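Local coordinates for protein predicted HD superfamily hydrolase (uncultured Thermotogales bacterium, PDB 2PQ7) that probably works as a metal-dependent hydrolase of the HD-domain superfamily, binding a pair of iron ions within an all-helical fold, at residues H37-M42 with A62-D67; S83-A88 with A108-R113; L128-R133 with F190-A195. One frame throughout, in Å; residues are numbered along the deposited sequence. Where two conformers were deposited one is given.

Contact 1 of 3, residues H37-M42 with A62-D67; sequences HTFRVM and AALLHD. With FE (Fe (III) ion), chain C; FE (Fe (III) ion), chain B.
Thr38 OG1 and Leu64 O share one water, each 2.8 Å from its oxygen; the water donates to the carbonyl and accepts from Asp67 N. It ties helix 35-52 to the end of helix 56-65 and the turn that follows, next to the metal site of the HD domain, whose H...HD...D signature supplies His37, His66 and Asp67 here and Asp132 from helix 123-133. All four bind the chain C iron, the two histidines through NE2. Asp67 bridges the metals: its OD2 is 2.1 Å from the iron of chain C, its OD1 2.0 Å from the iron of chain B, which His80 and His112 also hold. The His37 and His66 rings meet rim to rim around the shared iron, their planes 58° apart, while the His37 ring is nearly coplanar with the Asp67 carboxylate. Both rings are steadied from behind. His66 ND1 donates to Ala63 O at 2.7 Å, almost straight (164°) and in the ring plane, a reach made possible by chi1 of 84°, which sets CG between the backbone N and the carbonyl carbon; His37 ND1 is hydrogen-bonded to Asp135 OD2. Away from the metals the packing is apolar. Val41 CG1 sits 3.8 Å from His66 CE1, approaching the ring obliquely, and the helices come closest where Ala63 CB presses on the backbone of selenomethionine Met42, 3.6 Å from its CA. Farther out, Leu64 curls back toward the partner helix, and its CD2 meets the edge of the Phe39 ring 4.3 Å from CE1.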
loop_
_atom_site.group_PDB
_atom_site.type_symbol
_atom_site.label_atom_id
_atom_site.label_comp_id
_atom_site.label_asym_id
_atom_site.label_seq_id
_atom_site.Cartn_x
_atom_site.Cartn_y
_atom_site.Cartn_z
ATOM N N HIS A 37 -8.561 -12.517 -8.216
ATOM C CA HIS A 37 -7.939 -13.499 -7.332
ATOM C C HIS A 37 -7.520 -14.776 -8.123
ATOM O O HIS A 37 -6.378 -15.249 -8.047
ATOM C CB HIS A 37 -8.830 -13.837 -6.155
ATOM C CG HIS A 37 -8.457 -15.100 -5.459
ATOM N ND1 HIS A 37 -7.371 -15.206 -4.610
ATOM C CD2 HIS A 37 -8.987 -16.346 -5.558
ATOM C CE1 HIS A 37 -7.308 -16.444 -4.147
ATOM N NE2 HIS A 37 -8.277 -17.155 -4.708
ATOM N N THR A 38 -8.440 -15.321 -8.899
ATOM C CA THR A 38 -8.145 -16.521 -9.696
ATOM C C THR A 38 -6.967 -16.316 -10.627
ATOM O O THR A 38 -6.079 -17.149 -10.743
ATOM C CB THR A 38 -9.407 -16.971 -10.473
ATOM O OG1 THR A 38 -10.322 -17.536 -9.514
ATOM C CG2 THR A 38 -9.074 -17.996 -11.412
ATOM N N PHE A 39 -6.912 -15.152 -11.269
ATOM C CA PHE A 39 -5.786 -14.918 -12.148
ATOM C C PHE A 39 -4.481 -14.795 -11.377
ATOM O O PHE A 39 -3.470 -15.323 -11.809
ATOM C CB PHE A 39 -6.017 -13.671 -12.983
ATOM C CG PHE A 39 -7.209 -13.761 -13.879
ATOM C CD1 PHE A 39 -7.508 -14.940 -14.542
ATOM C CD2 PHE A 39 -8.018 -12.659 -14.082
ATOM C CE1 PHE A 39 -8.608 -15.033 -15.374
ATOM C CE2 PHE A 39 -9.108 -12.732 -14.935
ATOM C CZ PHE A 39 -9.401 -13.931 -15.587
ATOM N N ARG A 40 -4.508 -14.172 -10.202
ATOM C CA ARG A 40 -3.276 -14.072 -9.402
ATOM C C ARG A 40 -2.831 -15.453 -8.903
ATOM O O ARG A 40 -1.641 -15.754 -8.818
ATOM C CB ARG A 40 -3.471 -13.081 -8.256
ATOM C CG ARG A 40 -3.658 -11.643 -8.777
ATOM C CD ARG A 40 -3.561 -10.640 -7.686
ATOM N NE ARG A 40 -4.517 -10.883 -6.618
ATOM C CZ ARG A 40 -5.775 -10.421 -6.562
ATOM N NH1 ARG A 40 -6.285 -9.635 -7.482
ATOM N NH2 ARG A 40 -6.530 -10.780 -5.563
ATOM N N VAL A 41 -3.807 -16.285 -8.530
ATOM C CA VAL A 41 -3.502 -17.670 -8.088
ATOM C C VAL A 41 -2.880 -18.460 -9.244
ATOM O O VAL A 41 -1.913 -19.211 -9.076
ATOM C CB VAL A 41 -4.744 -18.356 -7.484
ATOM C CG1 VAL A 41 -4.430 -19.858 -7.137
ATOM C CG2 VAL A 41 -5.139 -17.646 -6.219
HETATM N N MSE A 42 -3.417 -18.313 -10.442
HETATM C CA MSE A 42 -2.826 -19.005 -11.536
HETATM C C MSE A 42 -1.391 -18.502 -11.819
HETATM O O MSE A 42 -0.516 -19.306 -12.122
HETATM C CB MSE A 42 -3.726 -18.975 -12.736
HETATM C CG MSE A 42 -3.121 -19.745 -13.853
HETATM SE SE MSE A 42 -2.166 -18.527 -14.964
HETATM C CE MSE A 42 -3.553 -18.032 -15.665
ATOM N N ALA A 62 -5.908 -26.348 -12.509
ATOM C CA ALA A 62 -6.507 -26.405 -11.195
ATOM C C ALA A 62 -6.686 -24.989 -10.596
ATOM O O ALA A 62 -7.702 -24.669 -10.009
ATOM C CB ALA A 62 -5.626 -27.178 -10.356
ATOM N N ALA A 63 -5.681 -24.132 -10.746
ATOM C CA ALA A 63 -5.792 -22.753 -10.295
ATOM C C ALA A 63 -6.926 -21.999 -10.974
ATOM O O ALA A 63 -7.656 -21.263 -10.336
ATOM C CB ALA A 63 -4.492 -22.025 -10.542
ATOM N N LEU A 64 -7.034 -22.152 -12.292
ATOM C CA LEU A 64 -8.124 -21.462 -13.016
ATOM C C LEU A 64 -9.508 -21.895 -12.555
ATOM O O LEU A 64 -10.430 -21.095 -12.450
ATOM C CB LEU A 64 -7.970 -21.645 -14.527
ATOM C CG LEU A 64 -7.124 -20.611 -15.226
ATOM C CD1 LEU A 64 -7.128 -20.995 -16.685
ATOM C CD2 LEU A 64 -7.788 -19.210 -14.999
ATOM N N LEU A 65 -9.649 -23.195 -12.290
ATOM C CA LEU A 65 -10.947 -23.736 -11.904
ATOM C C LEU A 65 -11.246 -23.773 -10.406
ATOM O O LEU A 65 -12.398 -23.963 -10.028
ATOM C CB LEU A 65 -11.102 -25.152 -12.435
ATOM C CG LEU A 65 -11.196 -25.225 -13.951
ATOM C CD1 LEU A 65 -11.174 -26.689 -14.387
ATOM C CD2 LEU A 65 -12.387 -24.498 -14.489
ATOM N N HIS A 66 -10.255 -23.479 -9.581
ATOM C CA HIS A 66 -10.431 -23.826 -8.144
ATOM C C HIS A 66 -11.570 -23.082 -7.454
ATOM O O HIS A 66 -12.223 -23.645 -6.620
ATOM C CB HIS A 66 -9.139 -23.698 -7.355
ATOM C CG HIS A 66 -8.831 -22.317 -6.882
ATOM N ND1 HIS A 66 -8.423 -21.310 -7.718
ATOM C CD2 HIS A 66 -8.859 -21.786 -5.636
ATOM C CE1 HIS A 66 -8.238 -20.203 -7.012
ATOM N NE2 HIS A 66 -8.502 -20.468 -5.735
ATOM N N ASP A 67 -11.799 -21.830 -7.824
ATOM C CA ASP A 67 -12.877 -21.031 -7.256
ATOM C C ASP A 67 -14.022 -20.753 -8.258
ATOM O O ASP A 67 -14.801 -19.806 -8.030
ATOM C CB ASP A 67 -12.304 -19.726 -6.746
ATOM C CG ASP A 67 -11.592 -19.874 -5.401
ATOM O OD1 ASP A 67 -11.803 -20.835 -4.605
ATOM O OD2 ASP A 67 -10.796 -18.946 -5.071
HETATM FE FE FE C . -8.961 -19.090 -4.042
HETATM FE FE FE B . -11.462 -21.236 -2.673
HETATM O O HOH W 1 -11.380 -20.089 -10.063
HETATM O O HOH W 2 -9.559 -20.633 -2.792
#

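Contact 2 of 3, residues S83-A88 with A108-R113; sequences SGAEYA and AIRSHR. With FE (Fe (III) ion), chain B.
Arg110 lays one face of its guanidinium over the methyl of Ala85, with NH2 3.8 Å from Ala85 CB. The chain runs out extended and then bends at chi3 (-61°), which folds the flat group back across helix 80-91. Its root packs on the same methyl: Arg110 CB is 3.6 Å from Ala85 CB. The other flat group, the His112 imidazole, has Arg113 CG above one face, toward the rim, and the Ile109 carbonyl at its edge. Through that edge ND1 donates to Ile109 O at 2.8 Å, a bond of 159° that lies in the carbonyl plane and uses a lone pair, so the ring is kept from swivelling and NE2 is directed at the metal. Ile109 carries the rest of the interface. With CG2 anti to the backbone N, that methyl rests on the bare backbone beside Gly84, 3.5 Å from Ala85 N, while the CD1 branch reaches Ala88 CB at 3.9 Å. Small residues on helix 80-91 thus let helix 99-111 settle close, with CA of Ala85 and CA of Arg110 5.1 Å apart. Leu65 of helix 56-65 touches both Ala88 and Ile109. Past the helix end, His112 NE2 binds the chain B iron at 2.2 Å beside His80 and Asp67: two packed helices that place a histidine at the start of one (His80) and just beyond the end of the other (His112), at the second metal of a dinuclear HD-domain site.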
loop_
_atom_site.group_PDB
_atom_site.type_symbol
_atom_site.label_atom_id
_atom_site.label_comp_id
_atom_site.label_asym_id
_atom_site.label_seq_id
_atom_site.Cartn_x
_atom_site.Cartn_y
_atom_site.Cartn_z
ATOM N N SER A 83 -18.173 -28.421 -5.096
ATOM C CA SER A 83 -18.860 -28.106 -6.343
ATOM C C SER A 83 -17.903 -27.908 -7.515
ATOM O O SER A 83 -18.224 -28.303 -8.649
ATOM C CB SER A 83 -19.705 -26.851 -6.158
ATOM O OG SER A 83 -20.603 -26.723 -7.233
ATOM N N GLY A 84 -16.789 -27.241 -7.241
ATOM C CA GLY A 84 -15.721 -27.002 -8.230
ATOM C C GLY A 84 -15.057 -28.292 -8.658
ATOM O O GLY A 84 -14.765 -28.483 -9.819
ATOM N N ALA A 85 -14.828 -29.206 -7.754
ATOM C CA ALA A 85 -14.254 -30.513 -8.104
ATOM C C ALA A 85 -15.170 -31.302 -8.984
ATOM O O ALA A 85 -14.730 -31.898 -9.961
ATOM C CB ALA A 85 -13.958 -31.263 -6.808
ATOM N N GLU A 86 -16.472 -31.323 -8.684
ATOM C CA GLU A 86 -17.437 -32.027 -9.518
ATOM C C GLU A 86 -17.511 -31.393 -10.936
ATOM O O GLU A 86 -17.579 -32.083 -11.930
ATOM C CB GLU A 86 -18.810 -32.005 -8.811
ATOM C CG GLU A 86 -19.935 -32.621 -9.625
ATOM C CD GLU A 86 -21.302 -32.540 -8.931
ATOM O OE1 GLU A 86 -21.377 -32.868 -7.717
ATOM O OE2 GLU A 86 -22.293 -32.233 -9.638
ATOM N N TYR A 87 -17.470 -30.084 -10.959
ATOM C CA TYR A 87 -17.509 -29.352 -12.225
ATOM C C TYR A 87 -16.293 -29.719 -13.054
ATOM O O TYR A 87 -16.414 -30.011 -14.262
ATOM C CB TYR A 87 -17.579 -27.835 -12.000
ATOM C CG TYR A 87 -17.591 -27.109 -13.308
ATOM C CD1 TYR A 87 -18.726 -27.065 -14.062
ATOM C CD2 TYR A 87 -16.460 -26.471 -13.783
ATOM C CE1 TYR A 87 -18.739 -26.435 -15.308
ATOM C CE2 TYR A 87 -16.443 -25.858 -15.054
ATOM C CZ TYR A 87 -17.579 -25.830 -15.774
ATOM O OH TYR A 87 -17.545 -25.206 -17.024
ATOM N N ALA A 88 -15.103 -29.680 -12.484
ATOM C CA ALA A 88 -13.894 -30.055 -13.234
ATOM C C ALA A 88 -13.958 -31.459 -13.776
ATOM O O ALA A 88 -13.540 -31.748 -14.882
ATOM C CB ALA A 88 -12.684 -29.854 -12.355
ATOM N N ALA A 108 -7.458 -31.957 -6.349
ATOM C CA ALA A 108 -6.781 -30.761 -5.882
ATOM C C ALA A 108 -7.768 -29.677 -5.538
ATOM O O ALA A 108 -7.647 -28.975 -4.535
ATOM C CB ALA A 108 -5.793 -30.264 -6.941
ATOM N N ILE A 109 -8.772 -29.490 -6.364
ATOM C CA ILE A 109 -9.762 -28.467 -6.103
ATOM C C ILE A 109 -10.572 -28.842 -4.879
ATOM O O ILE A 109 -10.908 -28.021 -4.029
ATOM C CB ILE A 109 -10.681 -28.295 -7.330
ATOM C CG1 ILE A 109 -9.848 -27.750 -8.521
ATOM C CG2 ILE A 109 -11.922 -27.398 -7.010
ATOM C CD1 ILE A 109 -10.591 -27.770 -9.864
ATOM N N ARG A 110 -10.907 -30.113 -4.802
ATOM C CA ARG A 110 -11.711 -30.592 -3.687
ATOM C C ARG A 110 -11.049 -30.351 -2.352
ATOM O O ARG A 110 -11.739 -30.102 -1.345
ATOM C CB ARG A 110 -11.986 -32.071 -3.857
ATOM C CG ARG A 110 -12.960 -32.666 -2.846
ATOM C CD ARG A 110 -13.179 -34.129 -3.126
ATOM N NE ARG A 110 -13.758 -34.332 -4.446
ATOM C CZ ARG A 110 -15.056 -34.454 -4.720
ATOM N NH1 ARG A 110 -15.982 -34.413 -3.750
ATOM N NH2 ARG A 110 -15.426 -34.632 -6.000
ATOM N N SER A 111 -9.722 -30.416 -2.331
ATOM C CA SER A 111 -8.931 -30.293 -1.097
ATOM C C SER A 111 -8.430 -28.899 -0.748
ATOM O O SER A 111 -7.815 -28.701 0.308
ATOM C CB SER A 111 -7.689 -31.191 -1.208
ATOM O OG SER A 111 -8.037 -32.506 -1.564
ATOM N N HIS A 112 -8.657 -27.915 -1.614
ATOM C CA HIS A 112 -7.987 -26.634 -1.457
ATOM C C HIS A 112 -8.272 -25.737 -0.257
ATOM O O HIS A 112 -7.429 -24.915 0.059
ATOM C CB HIS A 112 -8.033 -25.813 -2.764
ATOM C CG HIS A 112 -9.249 -24.937 -2.920
ATOM N ND1 HIS A 112 -10.399 -25.346 -3.555
ATOM C CD2 HIS A 112 -9.449 -23.643 -2.570
ATOM C CE1 HIS A 112 -11.269 -24.347 -3.557
ATOM N NE2 HIS A 112 -10.714 -23.293 -2.970
ATOM N N ARG A 113 -9.404 -25.905 0.388
ATOM C CA ARG A 113 -9.678 -25.077 1.577
ATOM C C ARG A 113 -8.919 -25.551 2.824
ATOM O O ARG A 113 -8.639 -26.752 2.943
ATOM C CB ARG A 113 -11.148 -25.049 1.932
ATOM C CG ARG A 113 -12.093 -24.566 0.897
ATOM C CD ARG A 113 -13.041 -23.556 1.578
ATOM N NE ARG A 113 -14.451 -23.847 1.406
ATOM C CZ ARG A 113 -15.426 -22.967 1.628
ATOM N NH1 ARG A 113 -15.157 -21.710 1.999
ATOM N NH2 ARG A 113 -16.688 -23.336 1.452
HETATM FE FE FE B . -11.462 -21.236 -2.673
HETATM O O HOH W 2 -9.559 -20.633 -2.792
#

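Contact 3 of 3, residues L128-R133 with F190-A195; sequences LQDADR and FWTETA. With FE (Fe (III) ion), chain C.
Asp130 has more surface covered here than any other residue, and its carboxylate receives the turn that leads into helix 193-217. Its chi1 of -76° puts CG anti to the carbonyl carbon, aiming both oxygens at the incoming backbone. OD1 accepts from Trp191 N at 2.8 Å and OD2 from Thr192 N at 2.8 Å, each on the syn lone pair. OD2 takes a second bond, from Thr192 OG1 at 2.8 Å, which comes in nearly in line with the C-O bond. An alanine here is likely to leave those two amides and the threonine hydroxyl without their acceptor, freeing the turn to shift. Phe190, next in buried area, brings its ring edge up to the helix, CE2 3.5 Å from Asp130 O. Over the centre of one ring face sits Arg133 NH1 in a cation-pi contact; Arg133 CZ lies 4.5 Å from the centroid of the Phe190 ring, 18° off its normal, and Thr189 holds NH2 of that guanidinium. Trp191 adds a bond at the edge of its indole: NE1 donates to Gln129 OE1 at 2.9 Å, nearly straight (171°), with amide and indole almost coplanar. Two residues on from Asp130 along helix 123-133, Asp132 OD1 binds the chain C iron. Thr192 is the N-cap of helix 193-217, its OG1 accepting from Ala195 N at 3.1 Å, and this capped helix start is docked on the helix that carries the last aspartate of the HD motif.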
loop_
_atom_site.group_PDB
_atom_site.type_symbol
_atom_site.label_atom_id
_atom_site.label_comp_id
_atom_site.label_asym_id
_atom_site.label_seq_id
_atom_site.Cartn_x
_atom_site.Cartn_y
_atom_site.Cartn_z
ATOM N N LEU A 128 -1.520 -25.911 -5.550
ATOM C CA LEU A 128 -2.730 -25.095 -5.624
ATOM C C LEU A 128 -2.958 -24.383 -4.320
ATOM O O LEU A 128 -3.234 -23.190 -4.303
ATOM C CB LEU A 128 -3.962 -25.938 -5.972
ATOM C CG LEU A 128 -5.287 -25.178 -5.935
ATOM C CD1 LEU A 128 -5.291 -23.975 -6.911
ATOM C CD2 LEU A 128 -6.432 -26.105 -6.231
ATOM N N GLN A 129 -2.896 -25.137 -3.213
ATOM C CA GLN A 129 -3.089 -24.532 -1.918
ATOM C C GLN A 129 -2.055 -23.464 -1.630
ATOM O O GLN A 129 -2.421 -22.370 -1.185
ATOM C CB GLN A 129 -3.137 -25.580 -0.832
ATOM C CG GLN A 129 -3.574 -25.003 0.452
ATOM C CD GLN A 129 -3.976 -26.090 1.449
ATOM O OE1 GLN A 129 -3.136 -26.806 1.984
ATOM N NE2 GLN A 129 -5.267 -26.212 1.704
ATOM N N ASP A 130 -0.789 -23.692 -1.967
ATOM C CA ASP A 130 0.204 -22.684 -1.790
ATOM C C ASP A 130 -0.113 -21.438 -2.608
ATOM O O ASP A 130 0.013 -20.309 -2.115
ATOM C CB ASP A 130 1.588 -23.174 -2.222
ATOM C CG ASP A 130 2.246 -24.122 -1.238
ATOM O OD1 ASP A 130 1.713 -24.353 -0.100
ATOM O OD2 ASP A 130 3.354 -24.611 -1.596
ATOM N N ALA A 131 -0.427 -21.633 -3.868
ATOM C CA ALA A 131 -0.715 -20.555 -4.806
ATOM C C ALA A 131 -1.897 -19.688 -4.341
ATOM O O ALA A 131 -1.892 -18.437 -4.477
ATOM C CB ALA A 131 -1.000 -21.142 -6.167
ATOM N N ASP A 132 -2.901 -20.356 -3.792
ATOM C CA ASP A 132 -4.116 -19.706 -3.285
ATOM C C ASP A 132 -3.744 -18.886 -2.056
ATOM O O ASP A 132 -4.043 -17.672 -1.976
ATOM C CB ASP A 132 -5.127 -20.778 -2.922
ATOM C CG ASP A 132 -6.511 -20.231 -2.588
ATOM O OD1 ASP A 132 -6.977 -19.301 -3.302
ATOM O OD2 ASP A 132 -7.122 -20.769 -1.639
ATOM N N ARG A 133 -3.035 -19.519 -1.120
ATOM C CA ARG A 133 -2.752 -18.837 0.146
ATOM C C ARG A 133 -1.757 -17.719 -0.011
ATOM O O ARG A 133 -1.832 -16.720 0.733
ATOM C CB ARG A 133 -2.322 -19.818 1.235
ATOM C CG ARG A 133 -3.379 -20.827 1.571
ATOM C CD ARG A 133 -2.941 -21.930 2.488
ATOM N NE ARG A 133 -2.517 -21.364 3.772
ATOM C CZ ARG A 133 -1.257 -21.191 4.189
ATOM N NH1 ARG A 133 -0.193 -21.612 3.501
ATOM N NH2 ARG A 133 -1.065 -20.622 5.372
ATOM N N PHE A 190 3.746 -23.194 4.179
ATOM C CA PHE A 190 3.588 -23.574 2.778
ATOM C C PHE A 190 4.214 -24.934 2.463
ATOM O O PHE A 190 5.198 -25.335 3.067
ATOM C CB PHE A 190 4.133 -22.475 1.899
ATOM C CG PHE A 190 3.305 -21.235 1.947
ATOM C CD1 PHE A 190 3.398 -20.338 3.032
ATOM C CD2 PHE A 190 2.386 -20.974 0.948
ATOM C CE1 PHE A 190 2.587 -19.228 3.069
ATOM C CE2 PHE A 190 1.580 -19.857 0.982
ATOM C CZ PHE A 190 1.679 -18.979 2.037
ATOM N N TRP A 191 3.620 -25.642 1.503
ATOM C CA TRP A 191 4.057 -26.973 1.142
ATOM C C TRP A 191 5.353 -27.004 0.385
ATOM O O TRP A 191 6.204 -27.888 0.613
ATOM C CB TRP A 191 3.016 -27.668 0.249
ATOM C CG TRP A 191 1.740 -27.928 0.887
ATOM C CD1 TRP A 191 0.568 -27.240 0.727
ATOM C CD2 TRP A 191 1.479 -28.964 1.807
ATOM N NE1 TRP A 191 -0.414 -27.792 1.511
ATOM C CE2 TRP A 191 0.129 -28.857 2.187
ATOM C CE3 TRP A 191 2.257 -29.986 2.351
ATOM C CZ2 TRP A 191 -0.461 -29.744 3.075
ATOM C CZ3 TRP A 191 1.676 -30.856 3.239
ATOM C CH2 TRP A 191 0.325 -30.738 3.588
ATOM N N THR A 192 5.470 -26.139 -0.616
ATOM C CA THR A 192 6.613 -26.148 -1.488
ATOM C C THR A 192 7.698 -25.160 -1.085
ATOM O O THR A 192 7.426 -24.094 -0.553
ATOM C CB THR A 192 6.240 -25.854 -2.955
ATOM O OG1 THR A 192 5.713 -24.525 -3.086
ATOM C CG2 THR A 192 5.218 -26.831 -3.461
ATOM N N GLU A 193 8.952 -25.481 -1.363
ATOM C CA GLU A 193 10.024 -24.552 -1.077
ATOM C C GLU A 193 9.892 -23.248 -1.862
ATOM O O GLU A 193 10.202 -22.170 -1.353
ATOM C CB GLU A 193 11.374 -25.240 -1.379
ATOM C CG GLU A 193 12.586 -24.360 -1.114
ATOM C CD GLU A 193 12.716 -23.951 0.359
ATOM O OE1 GLU A 193 12.075 -24.552 1.270
ATOM O OE2 GLU A 193 13.487 -22.995 0.605
ATOM N N THR A 194 9.472 -23.326 -3.106
ATOM C CA THR A 194 9.289 -22.136 -3.904
ATOM C C THR A 194 8.220 -21.237 -3.267
ATOM O O THR A 194 8.450 -20.014 -3.155
ATOM C CB THR A 194 8.914 -22.472 -5.357
ATOM O OG1 THR A 194 9.924 -23.319 -5.930
ATOM C CG2 THR A 194 8.673 -21.245 -6.208
ATOM N N ALA A 195 7.086 -21.789 -2.832
ATOM C CA ALA A 195 6.079 -20.965 -2.196
ATOM C C ALA A 195 6.604 -20.399 -0.896
ATOM O O ALA A 195 6.298 -19.254 -0.583
ATOM C CB ALA A 195 4.782 -21.732 -1.948
HETATM FE FE FE C . -8.961 -19.090 -4.042
HETATM O O HOH W 2 -9.559 -20.633 -2.792
#

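The three contacts converge on a dinuclear iron site whose metals stand 3.6 Å apart, FE of chain B to FE of chain C, bridged by Asp67 and water 2. Contact 1 is the hub, its centre about 12 Å from that of contact 2 and about 13 Å from that of contact 3. At the chain B iron, Asp67 OD1 of contact 1 lies 3.1 Å from His112 NE2 of contact 2; at the chain C iron, His37 NE2 lies 2.9 Å from Asp132 OD1 of contact 3. Contacts 2 and 3, centres about 17 Å apart, still join directly: Gln129 NE2 and His112 O are 3.0 Å apart, probably hydrogen-bonded.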